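Local structure of hypothetical protein (Uncultured marine organism, 2OD5) at residues V14-K19 against S40-G45; I61-Y66 against D78-A83. The protein is of unknown function but probably binds nucleic acid through a helix-turn-helix-like fold. One frame throughout, in Å; residues are numbered along the deposited sequence.

Contact 1. Residues V14-K19 against S40-G45. With EDO (1,2-ethanediol), chain F.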
# COMPACT_ATOMS: atom_id res chain seq x y z
N VAL A 14 -10.69 2.70 -8.15
CA VAL A 14 -11.65 2.25 -7.13
C VAL A 14 -11.57 0.73 -6.86
O VAL A 14 -11.66 0.28 -5.72
CB VAL A 14 -13.09 2.59 -7.56
CG1 VAL A 14 -14.11 1.91 -6.65
CG2 VAL A 14 -13.30 4.11 -7.60
N ARG A 15 -11.45 -0.04 -7.93
CA ARG A 15 -11.32 -1.49 -7.83
C ARG A 15 -10.03 -1.85 -7.07
O ARG A 15 -10.03 -2.74 -6.22
CB ARG A 15 -11.26 -2.07 -9.24
CG ARG A 15 -11.56 -3.54 -9.37
CD ARG A 15 -11.99 -3.88 -10.83
NE ARG A 15 -11.11 -3.28 -11.85
CZ ARG A 15 -10.06 -3.87 -12.41
NH1 ARG A 15 -9.68 -5.10 -12.06
NH2 ARG A 15 -9.35 -3.21 -13.32
N ILE A 16 -8.96 -1.17 -7.41
CA ILE A 16 -7.65 -1.38 -6.79
C ILE A 16 -7.72 -1.08 -5.29
O ILE A 16 -7.23 -1.86 -4.47
CB ILE A 16 -6.57 -0.54 -7.45
CG1 ILE A 16 -6.28 -1.08 -8.87
CG2 ILE A 16 -5.26 -0.61 -6.67
CD1 ILE A 16 -5.18 -0.32 -9.62
N ARG A 17 -8.33 0.05 -4.93
CA ARG A 17 -8.49 0.41 -3.52
C ARG A 17 -9.21 -0.65 -2.73
O ARG A 17 -8.83 -0.93 -1.61
CB ARG A 17 -9.25 1.71 -3.33
CG ARG A 17 -8.50 2.95 -3.70
CD ARG A 17 -9.41 4.15 -3.46
NE ARG A 17 -8.67 5.40 -3.52
CZ ARG A 17 -9.23 6.60 -3.38
NH1 ARG A 17 -10.53 6.72 -3.18
NH2 ARG A 17 -8.47 7.69 -3.43
N GLU A 18 -10.29 -1.22 -3.28
CA GLU A 18 -11.05 -2.23 -2.57
C GLU A 18 -10.21 -3.50 -2.36
O GLU A 18 -10.28 -4.12 -1.30
CB GLU A 18 -12.35 -2.55 -3.31
CG GLU A 18 -13.27 -1.35 -3.44
N LYS A 19 -9.43 -3.88 -3.36
CA LYS A 19 -8.56 -5.04 -3.21
C LYS A 19 -7.50 -4.82 -2.13
O LYS A 19 -7.24 -5.71 -1.33
CB LYS A 19 -7.83 -5.34 -4.51
CG LYS A 19 -8.68 -5.94 -5.56
CD LYS A 19 -7.78 -6.44 -6.68
CE LYS A 19 -8.59 -6.88 -7.87
NZ LYS A 19 -8.89 -8.33 -7.84
N SER A 40 -1.48 -9.98 -9.16
CA SER A 40 -1.83 -11.39 -9.30
C SER A 40 -3.30 -11.65 -9.56
O SER A 40 -3.66 -12.77 -9.91
CB SER A 40 -1.37 -12.19 -8.08
OG SER A 40 -2.27 -12.02 -7.01
N THR A 41 -4.15 -10.63 -9.42
CA THR A 41 -5.60 -10.81 -9.49
C THR A 41 -6.33 -9.83 -10.40
O THR A 41 -7.54 -9.64 -10.26
CB THR A 41 -6.19 -10.65 -8.08
OG1 THR A 41 -5.90 -9.32 -7.60
CG2 THR A 41 -5.54 -11.67 -7.13
N MSE A 42 -5.60 -9.19 -11.31
CA MSE A 42 -6.13 -8.21 -12.24
C MSE A 42 -5.48 -8.54 -13.58
O MSE A 42 -4.36 -9.09 -13.60
CB MSE A 42 -5.68 -6.81 -11.84
CG MSE A 42 -6.27 -6.35 -10.58
SE MSE A 42 -5.82 -4.54 -10.33
CE MSE A 42 -3.95 -4.69 -9.93
N ARG A 43 -6.15 -8.23 -14.67
CA ARG A 43 -5.58 -8.50 -16.01
C ARG A 43 -4.30 -7.70 -16.28
O ARG A 43 -3.31 -8.25 -16.74
CB ARG A 43 -6.60 -8.20 -17.11
CG ARG A 43 -6.11 -8.44 -18.48
CD ARG A 43 -5.53 -9.84 -18.68
NE ARG A 43 -5.10 -10.09 -20.06
CZ ARG A 43 -3.87 -9.84 -20.51
NH1 ARG A 43 -2.96 -9.35 -19.70
NH2 ARG A 43 -3.54 -10.09 -21.76
N HIS A 44 -4.33 -6.40 -16.00
CA HIS A 44 -3.22 -5.50 -16.35
C HIS A 44 -2.48 -4.97 -15.15
O HIS A 44 -1.26 -4.84 -15.18
CB HIS A 44 -3.71 -4.36 -17.22
CG HIS A 44 -4.25 -4.83 -18.54
ND1 HIS A 44 -3.46 -5.47 -19.47
CD2 HIS A 44 -5.51 -4.86 -19.03
CE1 HIS A 44 -4.21 -5.79 -20.51
NE2 HIS A 44 -5.46 -5.45 -20.26
N GLY A 45 -3.22 -4.70 -14.07
CA GLY A 45 -2.63 -4.34 -12.81
C GLY A 45 -2.01 -2.96 -12.85
O GLY A 45 -2.45 -2.10 -13.62
C1 EDO F . -11.34 -0.82 -15.19
O1 EDO F . -12.10 0.39 -15.23
C2 EDO F . -12.18 -1.90 -14.53
O2 EDO F . -12.50 -1.55 -13.18
O HOH W 1 -9.04 -7.35 -14.38

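Contact 2. Residues I61-Y66 against D78-A83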
# COMPACT_ATOMS: atom_id res chain seq x y z
N ILE A 61 -5.99 4.14 3.93
CA ILE A 61 -4.81 3.30 3.95
C ILE A 61 -3.66 4.18 4.36
O ILE A 61 -3.29 5.09 3.60
CB ILE A 61 -4.53 2.67 2.58
CG1 ILE A 61 -5.64 1.76 2.12
CG2 ILE A 61 -3.21 1.78 2.61
CD1 ILE A 61 -5.63 1.51 0.60
N VAL A 62 -3.11 3.91 5.55
CA VAL A 62 -2.13 4.78 6.20
C VAL A 62 -0.71 4.18 6.24
O VAL A 62 -0.54 2.99 6.38
CB VAL A 62 -2.52 5.13 7.62
CG1 VAL A 62 -3.89 5.86 7.63
CG2 VAL A 62 -2.58 3.92 8.50
N LYS A 63 0.31 5.03 6.10
CA LYS A 63 1.69 4.54 6.11
C LYS A 63 2.15 4.37 7.56
O LYS A 63 2.11 5.34 8.33
CB LYS A 63 2.60 5.55 5.42
CG LYS A 63 3.96 4.99 5.06
CD LYS A 63 4.92 6.09 4.70
CE LYS A 63 5.01 6.37 3.24
NZ LYS A 63 5.87 5.46 2.47
N VAL A 64 2.56 3.16 7.93
CA VAL A 64 2.91 2.86 9.31
C VAL A 64 4.40 2.61 9.53
O VAL A 64 4.84 2.49 10.66
CB VAL A 64 2.11 1.66 9.85
CG1 VAL A 64 0.60 2.01 9.89
CG2 VAL A 64 2.34 0.43 9.05
N GLY A 65 5.15 2.55 8.46
CA GLY A 65 6.59 2.36 8.56
C GLY A 65 7.29 2.49 7.25
O GLY A 65 6.67 2.46 6.18
N TYR A 66 8.62 2.61 7.34
CA TYR A 66 9.47 2.92 6.23
C TYR A 66 10.88 2.37 6.52
O TYR A 66 11.31 2.56 7.66
CB TYR A 66 9.48 4.45 6.22
CG TYR A 66 10.33 5.16 5.21
CD1 TYR A 66 11.52 5.75 5.58
CD2 TYR A 66 9.90 5.31 3.89
CE1 TYR A 66 12.30 6.44 4.67
CE2 TYR A 66 10.68 6.00 2.96
CZ TYR A 66 11.86 6.56 3.37
OH TYR A 66 12.65 7.24 2.47
N ASP A 78 13.47 2.25 -1.29
CA ASP A 78 12.64 2.41 -0.10
C ASP A 78 11.69 1.24 -0.02
O ASP A 78 11.32 0.68 -1.05
CB ASP A 78 11.72 3.64 -0.22
CG ASP A 78 12.45 4.92 -0.32
OD1 ASP A 78 13.66 4.95 -0.00
OD2 ASP A 78 11.82 5.92 -0.72
N ILE A 79 11.28 0.88 1.19
CA ILE A 79 10.22 -0.10 1.38
C ILE A 79 9.26 0.57 2.36
O ILE A 79 9.69 1.00 3.42
CB ILE A 79 10.73 -1.40 2.07
CG1 ILE A 79 12.02 -1.90 1.45
CG2 ILE A 79 9.63 -2.49 1.97
CD1 ILE A 79 13.25 -1.55 2.25
N CYS A 80 7.99 0.65 2.03
CA CYS A 80 7.02 1.28 2.95
C CYS A 80 6.03 0.23 3.41
O CYS A 80 5.74 -0.74 2.68
CB CYS A 80 6.31 2.43 2.27
SG CYS A 80 7.45 3.78 1.81
N GLU A 81 5.53 0.41 4.63
CA GLU A 81 4.59 -0.49 5.24
C GLU A 81 3.28 0.26 5.39
O GLU A 81 3.27 1.42 5.84
CB GLU A 81 5.09 -0.90 6.64
CG GLU A 81 6.38 -1.70 6.62
CD GLU A 81 7.22 -1.56 7.87
OE1 GLU A 81 6.75 -1.03 8.89
OE2 GLU A 81 8.37 -1.97 7.81
N TRP A 82 2.19 -0.42 5.06
CA TRP A 82 0.87 0.19 5.04
C TRP A 82 -0.15 -0.65 5.80
O TRP A 82 -0.07 -1.87 5.80
CB TRP A 82 0.42 0.31 3.60
CG TRP A 82 1.31 1.03 2.72
CD1 TRP A 82 2.35 0.51 2.01
CD2 TRP A 82 1.31 2.43 2.46
NE1 TRP A 82 2.97 1.49 1.28
CE2 TRP A 82 2.36 2.67 1.55
CE3 TRP A 82 0.51 3.49 2.86
CZ2 TRP A 82 2.62 3.92 1.04
CZ3 TRP A 82 0.78 4.75 2.34
CH2 TRP A 82 1.85 4.94 1.47
N ALA A 83 -1.14 0.02 6.38
CA ALA A 83 -2.21 -0.62 7.14
C ALA A 83 -3.50 0.11 6.85
O ALA A 83 -3.49 1.27 6.44
CB ALA A 83 -1.90 -0.52 8.65
O HOH W 2 5.63 -0.27 11.26

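Contact 1. Residues V14-K19 against S40-G45
M42, a selenomethionine, touches R15, I16 and K19 of helix 9-23 and makes the tightly packed part of this contact. Its CG is 3.6 Å from K19 CE, a separation at ordinary van der Waals distance, and the two chains run past one another in opposite directions. CG of M42 stands anti to its carbonyl carbon (chi1 -68°), which carries the selenoether in toward the helix; there SE comes 3.8 Å from I16 CG1, the two side chains crossing at about a right angle. I16 is buried, so the selenium end of M42 rests on the inner, apolar side of the helix. K19 reaches across with its alkyl chain extended as far as CE and then bent at chi4 (-93°), and the bend turns NZ to the backbone of T41. NZ donates to T41 O at 3.1 Å, from above the carbonyl plane and 48° out of it, and only weakly to T41 OG1. That hydroxyl is also hydrogen-bonded to I38 O, near the end of the preceding helix. The pairing therefore ties helix 9-23 to the loop between helices 31-39 and 48-57, the three helices of a fold consistent with the HTH clan. R15 marks the looser, exposed side. Its NH1 is 3.9 Å from M42 CG and reaches R43 N through water 1, which accepts a weak bond from NH1 and a sounder one from the R43 amide. NE of R15 donates at 2.6 Å to O2 of a 1,2-ethanediol near the guanidinium plane; this molecule, probably from the crystallisation liquor, is also hydrogen-bonded to E7 and T8.

Contact 2. Residues I61-Y66 against D78-A83
E81 O is gripped by two consecutive amides of the facing strand: V64 N at 2.8 Å, with an N-H...O angle of 160°, and G65 N by a weak, longer bond at 3.4 Å. Two residues opposite one define a classic beta bulge, and the register shifts by one between the K63-W82 and G65-E81 pairs. Within the bulge E81 N donates back to G65 O; beyond it V62 and A83 form a regular antiparallel hydrogen-bonded pair, V62 N reaching A83 O at 2.8 Å. The N-to-C directions of the two short segments are 137° apart, a marked twist from antiparallel. The side chains of K63, Y66, C80 and W82 share one face of this hairpin. There K63 CB sits over the six-membered ring of W82, 4.1 Å from its centroid, in a CH-pi contact, while the indole NE1 is bonded to T31 OG1. Further along, in the Y66 conformer described here, one of two modelled, C80 SG lies in the plane of the ring, at its edge, 3.6 Å from CD2, a cysteine sulfur-aromatic contact. With CG anti to the backbone N (chi1 178°), this conformer directs its ring toward D78. A83 CB, on the other face, meets CG1 of V64 at 3.8 Å, the V64 side chain leaving the bulge laterally, and both side chains also touch V88 of helix 85-91. OE1 of E81 and V64 O are joined by water 2, which donates to each. The chemistry implies a hairpin in which main-chain bonds fix the register, apolar and aromatic contacts fill its buried end, a water bridges the bulge, and the Y66-D78 end is exposed.

Overall arrangement
From the N terminus the chain passes through helix 9-23, turns through strand 29-30 and helix 31-39, and enters the loop that returns to the first helix; contact 1 closes this circuit across 20 intervening residues, mostly helical. Helix 48-57 then leads to strand 61-71. Contact 2 closes the next, shorter excursion by pairing that strand with 75-84, 11 residues intervening. The two contacts are in series, neither nested nor crossing, with centres about 19 Å apart and nearest atoms about 5 Å apart without touching. Contact 1 ties the first helix to the loop between the second and third, and contact 2 builds the wing-like hairpin; L55 of helix 48-57 touches I61 and W82, linking hairpin to helices.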